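Local coordinates for protein structure-specific endonuclease subunit SLX1 (Candida glabrata, PDB 4XM5) that probably serves as the catalytic subunit of the SLX1-SLX4 endonuclease, cutting one strand of branched DNA near junctions during repair and recombination, at residues 5-10 with 291-296; 85-90 with 110-115; 207-212 with 296-301. All coordinates share one frame; numbering follows the deposited sequence.

Contact 1 (5-10 with 291-296); sequences QQIPDF and VIYYSI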
loop_
_atom_site.group_PDB
_atom_site.type_symbol
_atom_site.label_atom_id
_atom_site.label_comp_id
_atom_site.label_asym_id
_atom_site.label_seq_id
_atom_site.Cartn_x
_atom_site.Cartn_y
_atom_site.Cartn_z
ATOM N N GLN A 5 -11.698 -4.526 4.261
ATOM C CA GLN A 5 -11.422 -3.676 3.100
ATOM C C GLN A 5 -10.741 -4.537 2.042
ATOM O O GLN A 5 -9.941 -5.410 2.371
ATOM C CB GLN A 5 -10.578 -2.443 3.490
ATOM C CG GLN A 5 -9.124 -2.408 3.024
ATOM C CD GLN A 5 -8.356 -1.152 3.517
ATOM O OE1 GLN A 5 -7.587 -1.205 4.488
ATOM N NE2 GLN A 5 -8.565 -0.030 2.838
ATOM N N GLN A 6 -11.092 -4.326 0.776
ATOM C CA GLN A 6 -10.576 -5.172 -0.292
ATOM C C GLN A 6 -9.587 -4.422 -1.156
ATOM O O GLN A 6 -9.548 -3.198 -1.144
ATOM C CB GLN A 6 -11.718 -5.728 -1.160
ATOM C CG GLN A 6 -12.484 -4.686 -2.001
ATOM C CD GLN A 6 -13.272 -5.303 -3.177
ATOM O OE1 GLN A 6 -14.475 -5.552 -3.070
ATOM N NE2 GLN A 6 -12.586 -5.555 -4.292
ATOM N N ILE A 7 -8.765 -5.165 -1.882
ATOM C CA ILE A 7 -8.077 -4.596 -3.015
ATOM C C ILE A 7 -9.125 -4.233 -4.068
ATOM O O ILE A 7 -9.941 -5.072 -4.440
ATOM C CB ILE A 7 -7.042 -5.576 -3.600
ATOM C CG1 ILE A 7 -5.879 -5.776 -2.620
ATOM C CG2 ILE A 7 -6.542 -5.097 -4.979
ATOM C CD1 ILE A 7 -5.104 -7.054 -2.843
ATOM N N PRO A 8 -9.114 -2.972 -4.540
ATOM C CA PRO A 8 -10.092 -2.493 -5.517
ATOM C C PRO A 8 -10.223 -3.407 -6.740
ATOM O O PRO A 8 -9.204 -3.869 -7.258
ATOM C CB PRO A 8 -9.525 -1.128 -5.938
ATOM C CG PRO A 8 -8.701 -0.685 -4.762
ATOM C CD PRO A 8 -8.084 -1.953 -4.251
ATOM N N ASP A 9 -11.451 -3.657 -7.181
ATOM C CA ASP A 9 -11.677 -4.386 -8.428
ATOM C C ASP A 9 -10.840 -3.777 -9.555
ATOM O O ASP A 9 -10.156 -4.488 -10.291
ATOM C CB ASP A 9 -13.161 -4.386 -8.762
ATOM C CG ASP A 9 -13.965 -5.142 -7.733
ATOM O OD1 ASP A 9 -13.382 -6.007 -7.048
ATOM O OD2 ASP A 9 -15.177 -4.885 -7.600
ATOM N N PHE A 10 -10.848 -2.449 -9.631
ATOM C CA PHE A 10 -10.012 -1.711 -10.580
ATOM C C PHE A 10 -9.557 -0.377 -9.993
ATOM O O PHE A 10 -10.357 0.387 -9.452
ATOM C CB PHE A 10 -10.763 -1.448 -11.900
ATOM C CG PHE A 10 -9.900 -0.788 -12.955
ATOM C CD1 PHE A 10 -9.707 0.582 -12.960
ATOM C CD2 PHE A 10 -9.246 -1.552 -13.908
ATOM C CE1 PHE A 10 -8.883 1.169 -13.905
ATOM C CE2 PHE A 10 -8.445 -0.965 -14.849
ATOM C CZ PHE A 10 -8.261 0.392 -14.851
ATOM N N VAL A 291 -3.391 -13.119 -6.527
ATOM C CA VAL A 291 -3.791 -14.140 -5.567
ATOM C C VAL A 291 -4.346 -13.516 -4.282
ATOM O O VAL A 291 -5.364 -13.958 -3.759
ATOM C CB VAL A 291 -2.621 -15.055 -5.226
ATOM C CG1 VAL A 291 -2.972 -15.958 -4.057
ATOM C CG2 VAL A 291 -2.237 -15.880 -6.437
ATOM N N ILE A 292 -3.688 -12.477 -3.775
ATOM C CA ILE A 292 -4.232 -11.771 -2.626
ATOM C C ILE A 292 -5.575 -11.109 -2.944
ATOM O O ILE A 292 -6.509 -11.189 -2.142
ATOM C CB ILE A 292 -3.257 -10.704 -2.099
ATOM C CG1 ILE A 292 -1.986 -11.374 -1.580
ATOM C CG2 ILE A 292 -3.915 -9.895 -0.991
ATOM C CD1 ILE A 292 -1.008 -10.421 -0.969
ATOM N N TYR A 293 -5.685 -10.466 -4.105
ATOM C CA TYR A 293 -6.957 -9.839 -4.470
ATOM C C TYR A 293 -8.139 -10.824 -4.329
ATOM O O TYR A 293 -9.144 -10.505 -3.682
ATOM C CB TYR A 293 -6.935 -9.279 -5.898
ATOM C CG TYR A 293 -8.360 -9.004 -6.404
ATOM C CD1 TYR A 293 -8.989 -7.800 -6.123
ATOM C CD2 TYR A 293 -9.085 -9.969 -7.131
ATOM C CE1 TYR A 293 -10.282 -7.545 -6.541
ATOM C CE2 TYR A 293 -10.386 -9.725 -7.540
ATOM C CZ TYR A 293 -10.970 -8.501 -7.243
ATOM O OH TYR A 293 -12.258 -8.206 -7.636
ATOM N N TYR A 294 -8.031 -12.014 -4.918
ATOM C CA TYR A 294 -9.167 -12.928 -4.869
ATOM C C TYR A 294 -9.294 -13.484 -3.467
ATOM O O TYR A 294 -10.400 -13.739 -2.998
ATOM C CB TYR A 294 -9.039 -14.077 -5.872
ATOM C CG TYR A 294 -9.109 -13.681 -7.312
ATOM C CD1 TYR A 294 -10.324 -13.369 -7.915
ATOM C CD2 TYR A 294 -7.966 -13.663 -8.086
ATOM C CE1 TYR A 294 -10.387 -13.023 -9.268
ATOM C CE2 TYR A 294 -8.012 -13.325 -9.417
ATOM C CZ TYR A 294 -9.221 -13.006 -10.011
ATOM O OH TYR A 294 -9.226 -12.664 -11.332
ATOM N N SER A 295 -8.163 -13.662 -2.792
ATOM C CA SER A 295 -8.201 -14.171 -1.433
ATOM C C SER A 295 -9.015 -13.242 -0.571
ATOM O O SER A 295 -9.917 -13.662 0.145
ATOM C CB SER A 295 -6.799 -14.314 -0.857
ATOM O OG SER A 295 -6.839 -14.843 0.478
ATOM N N ILE A 296 -8.675 -11.968 -0.641
ATOM C CA ILE A 296 -9.298 -10.958 0.202
ATOM C C ILE A 296 -10.757 -10.810 -0.180
ATOM O O ILE A 296 -11.641 -10.745 0.670
ATOM C CB ILE A 296 -8.581 -9.583 0.062
ATOM C CG1 ILE A 296 -7.218 -9.609 0.757
ATOM C CG2 ILE A 296 -9.436 -8.471 0.611
ATOM C CD1 ILE A 296 -7.245 -10.163 2.179
HETATM O O HOH W 1 -9.668 -7.901 -3.067
#
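The ring of Y293 reaches along the loop 5-10 and meets I7 and D9 with its edge. The loop leads into strand 12-18 of the GIY-YIG nuclease domain, and Y293 sits on helix 288-302 near the C-terminus. The contact therefore joins the N-terminal loop before strand 12-18 to the helix near the C-terminus. CG of Y293 is anti to the backbone N (chi1 163°), which carries the ring out along the loop. Its CE1 lies 3.3 Å from I7 O, close to the ring plane. I7 CG2 packs against CD1 of the same ring at 3.8 Å. The other branch of I7 goes elsewhere: its CD1 touches CG2 of I292 at 3.6 Å, the two side chains crossing at about a right angle. One turn further along the helix, I296 places CG2 against the backbone at Q6 CA, 3.6 Å away. I7 also packs on I73 of the second subunit, and I296 on R72 of that subunit.

The amide of Q6 runs beside the Y293 ring, pointing the same way, with the planes 56° apart. Its NE2 donates almost straight to I7 O, from above the carbonyl plane, and along a more bent path to D9 OD1. These bonds hold the amide in place. Its OE1 accepts from K300. K201 of helix 176-214 makes a cation-pi contact with the Y293 ring. A water donates to both I7 O and Y293 O, at 3.2 and 2.7 Å, and so ties the loop to the helix backbone. D9 OD1 takes two donors from opposite faces of its carboxylate: Q6 NE2 on one, and on the other the Y293 hydroxyl, whose OH donates to OD1 at 2.5 Å.

Contact 2 (85-90 with 110-115); sequences GYQTRY and KLAMIT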
loop_
_atom_site.group_PDB
_atom_site.type_symbol
_atom_site.label_atom_id
_atom_site.label_comp_id
_atom_site.label_asym_id
_atom_site.label_seq_id
_atom_site.Cartn_x
_atom_site.Cartn_y
_atom_site.Cartn_z
ATOM N N GLY A 85 7.698 13.399 -9.231
ATOM C CA GLY A 85 8.815 12.618 -8.729
ATOM C C GLY A 85 10.022 12.659 -9.641
ATOM O O GLY A 85 9.978 13.223 -10.737
ATOM N N TYR A 86 11.109 12.056 -9.173
ATOM C CA TYR A 86 12.382 12.093 -9.874
ATOM C C TYR A 86 12.608 10.828 -10.688
ATOM O O TYR A 86 12.197 9.740 -10.280
ATOM C CB TYR A 86 13.535 12.278 -8.878
ATOM C CG TYR A 86 13.663 13.678 -8.329
ATOM C CD1 TYR A 86 13.012 14.746 -8.938
ATOM C CD2 TYR A 86 14.441 13.939 -7.206
ATOM C CE1 TYR A 86 13.128 16.033 -8.443
ATOM C CE2 TYR A 86 14.561 15.219 -6.704
ATOM C CZ TYR A 86 13.901 16.263 -7.326
ATOM O OH TYR A 86 14.015 17.544 -6.832
ATOM N N GLN A 87 13.273 10.979 -11.832
ATOM C CA GLN A 87 13.706 9.830 -12.615
ATOM C C GLN A 87 14.903 9.155 -11.952
ATOM O O GLN A 87 15.554 9.738 -11.083
ATOM C CB GLN A 87 14.064 10.244 -14.048
ATOM C CG GLN A 87 12.882 10.655 -14.894
ATOM C CD GLN A 87 13.275 11.063 -16.298
ATOM O OE1 GLN A 87 12.564 11.828 -16.951
ATOM N NE2 GLN A 87 14.405 10.548 -16.775
ATOM N N THR A 88 15.179 7.921 -12.365
ATOM C CA THR A 88 16.350 7.167 -11.911
ATOM C C THR A 88 17.046 6.485 -13.097
ATOM O O THR A 88 16.580 6.589 -14.235
ATOM C CB THR A 88 15.966 6.102 -10.874
ATOM O OG1 THR A 88 14.918 5.287 -11.412
ATOM C CG2 THR A 88 15.491 6.750 -9.573
ATOM N N ARG A 89 18.153 5.794 -12.831
ATOM C CA ARG A 89 18.860 5.035 -13.863
ATOM C C ARG A 89 19.745 3.963 -13.240
ATOM O O ARG A 89 20.438 4.217 -12.254
ATOM C CB ARG A 89 19.704 5.962 -14.747
ATOM N N TYR A 90 19.726 2.766 -13.817
ATOM C CA TYR A 90 20.530 1.666 -13.295
ATOM C C TYR A 90 21.903 1.633 -13.953
ATOM O O TYR A 90 22.920 1.478 -13.276
ATOM C CB TYR A 90 19.814 0.328 -13.496
ATOM N N LYS A 110 7.570 11.812 -19.655
ATOM C CA LYS A 110 6.382 11.259 -19.024
ATOM C C LYS A 110 6.466 9.745 -18.954
ATOM O O LYS A 110 6.027 9.146 -17.964
ATOM C CB LYS A 110 5.120 11.658 -19.788
ATOM C CG LYS A 110 4.952 13.146 -19.985
ATOM C CD LYS A 110 4.257 13.794 -18.807
ATOM C CE LYS A 110 4.532 15.297 -18.747
ATOM N NZ LYS A 110 4.298 15.827 -17.364
ATOM N N LEU A 111 7.021 9.136 -20.015
ATOM C CA LEU A 111 7.066 7.680 -20.139
ATOM C C LEU A 111 8.307 7.125 -19.433
ATOM O O LEU A 111 8.284 5.990 -18.929
ATOM C CB LEU A 111 7.014 7.243 -21.618
ATOM C CG LEU A 111 5.709 7.576 -22.392
ATOM C CD1 LEU A 111 5.797 7.238 -23.889
ATOM C CD2 LEU A 111 4.443 6.945 -21.783
ATOM N N ALA A 112 9.370 7.923 -19.353
ATOM C CA ALA A 112 10.505 7.562 -18.514
ATOM C C ALA A 112 10.096 7.379 -17.034
ATOM O O ALA A 112 10.556 6.442 -16.376
ATOM C CB ALA A 112 11.603 8.609 -18.629
ATOM N N MET A 113 9.243 8.270 -16.517
ATOM C CA MET A 113 8.780 8.181 -15.132
ATOM C C MET A 113 8.058 6.860 -14.840
ATOM O O MET A 113 8.235 6.280 -13.761
ATOM C CB MET A 113 7.849 9.356 -14.778
ATOM C CG MET A 113 8.559 10.661 -14.393
ATOM S SD MET A 113 9.917 10.480 -13.209
ATOM C CE MET A 113 9.161 9.712 -11.800
ATOM N N ILE A 114 7.252 6.386 -15.795
ATOM C CA ILE A 114 6.613 5.078 -15.652
ATOM C C ILE A 114 7.672 3.997 -15.417
ATOM O O ILE A 114 7.589 3.253 -14.443
ATOM C CB ILE A 114 5.768 4.709 -16.887
ATOM C CG1 ILE A 114 4.507 5.570 -16.982
ATOM C CG2 ILE A 114 5.343 3.258 -16.848
ATOM C CD1 ILE A 114 3.783 5.413 -18.370
ATOM N N THR A 115 8.668 3.927 -16.301
ATOM C CA THR A 115 9.733 2.942 -16.208
ATOM C C THR A 115 10.472 3.045 -14.882
ATOM O O THR A 115 10.815 2.043 -14.259
ATOM C CB THR A 115 10.761 3.113 -17.339
ATOM O OG1 THR A 115 10.086 3.144 -18.606
ATOM C CG2 THR A 115 11.776 1.993 -17.301
#
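Two bends, chi2 -47° and chi3 -58°, fold the side chain of M113 so that its sulfur and methyl turn onto strand 86-88. From the strand, Q87 sends CG out beside its own backbone N, and the rest of its chain runs extended toward helix 107-120. The two side chains cross at a slant. M113 SD lies 3.4 Å from Q87 CG, and the methyl CE lies 3.4 Å from Y86 O. SD also comes within 3.7 Å of G85 O. Further out, the amide of Q87 lies over the methyl of A112, with OE1 3.8 Å from A112 CB.

The segment 85-90 falls in the GIY-YIG catalytic domain and includes one strand of a small two-stranded antiparallel sheet, paired with strand 99-102. The strand and helix axes make an angle of 64° and approach to 7.8 Å. W82 of helix 72-84 also packs on M113, while F146 and V148 touch A112. Y86 packs on M261 of the second subunit.

All the touching residues but Y86 are buried. SD and CE meet the Q87 methylene and the backbone carbonyl oxygens of G85 and Y86 by van der Waals contact. The contact thus depends on fit of shape more than on directed polar bonds, even where the glutamine amide takes part.

Contact 3 (207-212 with 296-301); sequences LYKEKI and IKLNKD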
loop_
_atom_site.group_PDB
_atom_site.type_symbol
_atom_site.label_atom_id
_atom_site.label_comp_id
_atom_site.label_asym_id
_atom_site.label_seq_id
_atom_site.Cartn_x
_atom_site.Cartn_y
_atom_site.Cartn_z
ATOM N N LEU A 207 -15.902 -18.900 -9.990
ATOM C CA LEU A 207 -15.353 -20.259 -10.047
ATOM C C LEU A 207 -14.553 -20.622 -8.789
ATOM O O LEU A 207 -14.501 -21.792 -8.420
ATOM C CB LEU A 207 -14.484 -20.444 -11.302
ATOM C CG LEU A 207 -15.192 -20.409 -12.672
ATOM C CD1 LEU A 207 -14.221 -20.069 -13.803
ATOM C CD2 LEU A 207 -15.929 -21.721 -12.952
ATOM N N TYR A 208 -13.941 -19.643 -8.114
ATOM C CA TYR A 208 -13.274 -19.956 -6.841
ATOM C C TYR A 208 -14.339 -20.231 -5.756
ATOM O O TYR A 208 -14.172 -21.144 -4.942
ATOM C CB TYR A 208 -12.321 -18.834 -6.389
ATOM C CG TYR A 208 -11.041 -18.639 -7.207
ATOM C CD1 TYR A 208 -10.476 -19.677 -7.951
ATOM C CD2 TYR A 208 -10.387 -17.404 -7.205
ATOM C CE1 TYR A 208 -9.302 -19.476 -8.682
ATOM C CE2 TYR A 208 -9.228 -17.193 -7.926
ATOM C CZ TYR A 208 -8.679 -18.223 -8.664
ATOM O OH TYR A 208 -7.515 -17.969 -9.381
ATOM N N LYS A 209 -15.433 -19.458 -5.764
ATOM C CA LYS A 209 -16.534 -19.671 -4.821
ATOM C C LYS A 209 -17.114 -21.065 -5.011
ATOM O O LYS A 209 -17.399 -21.767 -4.045
ATOM C CB LYS A 209 -17.647 -18.634 -4.993
ATOM C CG LYS A 209 -17.213 -17.177 -4.859
ATOM C CD LYS A 209 -18.397 -16.216 -4.945
ATOM C CE LYS A 209 -17.969 -14.764 -4.791
ATOM N NZ LYS A 209 -19.101 -13.802 -5.032
ATOM N N GLU A 210 -17.282 -21.458 -6.270
ATOM C CA GLU A 210 -17.818 -22.773 -6.598
ATOM C C GLU A 210 -16.929 -23.859 -5.992
ATOM O O GLU A 210 -17.419 -24.840 -5.431
ATOM C CB GLU A 210 -17.928 -22.932 -8.117
ATOM C CG GLU A 210 -19.250 -23.499 -8.607
ATOM C CD GLU A 210 -19.630 -22.983 -9.990
ATOM O OE1 GLU A 210 -19.814 -21.754 -10.146
ATOM O OE2 GLU A 210 -19.743 -23.806 -10.925
ATOM N N LYS A 211 -15.620 -23.656 -6.095
ATOM C CA LYS A 211 -14.629 -24.578 -5.542
ATOM C C LYS A 211 -14.732 -24.727 -4.019
ATOM O O LYS A 211 -14.518 -25.815 -3.473
ATOM C CB LYS A 211 -13.220 -24.119 -5.922
ATOM C CG LYS A 211 -12.781 -24.505 -7.323
ATOM C CD LYS A 211 -11.564 -23.701 -7.776
ATOM C CE LYS A 211 -10.914 -24.316 -9.012
ATOM N NZ LYS A 211 -10.140 -25.548 -8.681
ATOM N N ILE A 212 -15.065 -23.630 -3.339
ATOM C CA ILE A 212 -15.152 -23.638 -1.880
ATOM C C ILE A 212 -16.466 -24.247 -1.411
ATOM O O ILE A 212 -16.481 -25.116 -0.533
ATOM C CB ILE A 212 -15.008 -22.218 -1.299
ATOM C CG1 ILE A 212 -13.662 -21.613 -1.724
ATOM C CG2 ILE A 212 -15.109 -22.257 0.216
ATOM C CD1 ILE A 212 -13.472 -20.157 -1.361
ATOM N N ILE A 296 -8.675 -11.968 -0.641
ATOM C CA ILE A 296 -9.298 -10.958 0.202
ATOM C C ILE A 296 -10.757 -10.810 -0.180
ATOM O O ILE A 296 -11.641 -10.745 0.670
ATOM C CB ILE A 296 -8.581 -9.583 0.062
ATOM C CG1 ILE A 296 -7.218 -9.609 0.757
ATOM C CG2 ILE A 296 -9.436 -8.471 0.611
ATOM C CD1 ILE A 296 -7.245 -10.163 2.179
ATOM N N LYS A 297 -10.991 -10.751 -1.484
ATOM C CA LYS A 297 -12.326 -10.543 -2.012
ATOM C C LYS A 297 -13.256 -11.712 -1.664
ATOM O O LYS A 297 -14.388 -11.508 -1.222
ATOM C CB LYS A 297 -12.242 -10.332 -3.526
ATOM C CG LYS A 297 -13.556 -10.277 -4.223
ATOM C CD LYS A 297 -14.259 -9.002 -3.878
ATOM C CE LYS A 297 -15.392 -8.740 -4.838
ATOM N NZ LYS A 297 -16.152 -7.578 -4.342
ATOM N N LEU A 298 -12.778 -12.935 -1.853
ATOM C CA LEU A 298 -13.591 -14.109 -1.543
ATOM C C LEU A 298 -13.941 -14.131 -0.067
ATOM O O LEU A 298 -15.027 -14.549 0.320
ATOM C CB LEU A 298 -12.862 -15.408 -1.893
ATOM C CG LEU A 298 -12.752 -15.946 -3.309
ATOM C CD1 LEU A 298 -11.488 -16.781 -3.357
ATOM C CD2 LEU A 298 -13.965 -16.798 -3.653
ATOM N N ASN A 299 -12.996 -13.704 0.758
ATOM C CA ASN A 299 -13.243 -13.629 2.179
ATOM C C ASN A 299 -14.270 -12.552 2.496
ATOM O O ASN A 299 -15.195 -12.778 3.265
ATOM C CB ASN A 299 -11.950 -13.355 2.924
ATOM C CG ASN A 299 -12.164 -13.223 4.404
ATOM O OD1 ASN A 299 -12.343 -12.124 4.919
ATOM N ND2 ASN A 299 -12.170 -14.347 5.098
ATOM N N LYS A 300 -14.099 -11.385 1.882
ATOM C CA LYS A 300 -14.993 -10.243 2.081
ATOM C C LYS A 300 -16.430 -10.515 1.648
ATOM O O LYS A 300 -17.372 -10.242 2.394
ATOM C CB LYS A 300 -14.470 -9.025 1.317
ATOM C CG LYS A 300 -15.483 -7.883 1.195
ATOM C CD LYS A 300 -15.007 -6.818 0.209
ATOM C CE LYS A 300 -15.970 -5.646 0.133
ATOM N NZ LYS A 300 -16.300 -5.289 -1.291
ATOM N N ASP A 301 -16.592 -11.039 0.437
ATOM C CA ASP A 301 -17.923 -11.223 -0.132
ATOM C C ASP A 301 -18.771 -12.184 0.699
ATOM O O ASP A 301 -19.971 -11.967 0.861
ATOM C CB ASP A 301 -17.822 -11.713 -1.581
ATOM C CG ASP A 301 -17.597 -10.571 -2.572
ATOM O OD1 ASP A 301 -17.265 -9.436 -2.137
ATOM O OD2 ASP A 301 -17.756 -10.816 -3.792
#
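L298 overlaps the helix 207-212 with both of its methyl groups. CD1 rests on Y208 CB at 3.8 Å, and the two side chains stand at about a right angle. CD2 lies 3.5 Å from CG of K209 and 4.1 Å from CD1 of I212. The leucine thus packs against Y208, K209 and I212. L205 and F241 also pack on it.

This is a helix-helix packing between the long helix 176-214 and the C-terminal helix 288-302. The short axes cross at -65° and come no closer than 10.9 Å, and side chains span the gap. Beyond a contact of its CD2 with L298 CD1, the Y208 ring leads away from helix 296-301 and stacks on F241. Its OH donates a hydrogen bond to the backbone O of C242, beside the zinc-binding part of the protein.

K209, K297 and D301 form a salt-bridge network. K209 is extended beyond CG, so its ammonium passes the leucine and reaches the carboxylate of D301. K209 NZ forms a salt bridge with D301 OD2 at 3.5 Å. The other oxygen, OD1, takes K297 NZ on its syn lone pair at 3.1 Å. K209 NZ and K297 NZ, which D301 bridges, are 6.9 Å apart.

Contacts 1 and 3 share helix 288-302 and I296, and their centres are 11 Å apart. Polar bonds connect them: Q6 OE1 of contact 1 lies 2.6 Å from K300 NZ and 2.9 Å from K297 NZ. The ring of Y294 also meets Y208 edge-to-face. Together they join the N-terminal loop, helix 176-214 and the C-terminal helix. Contact 2 lies on the opposite side of the chain's centre, about 28 Å from contact 1 and 38 Å from contact 3, centre to centre. Its strand lies in the GIY-YIG catalytic domain. Contact 3 is nearer the zinc region, with the Y208 side chain about 9 Å from a zinc ion. All three touch the second subunit.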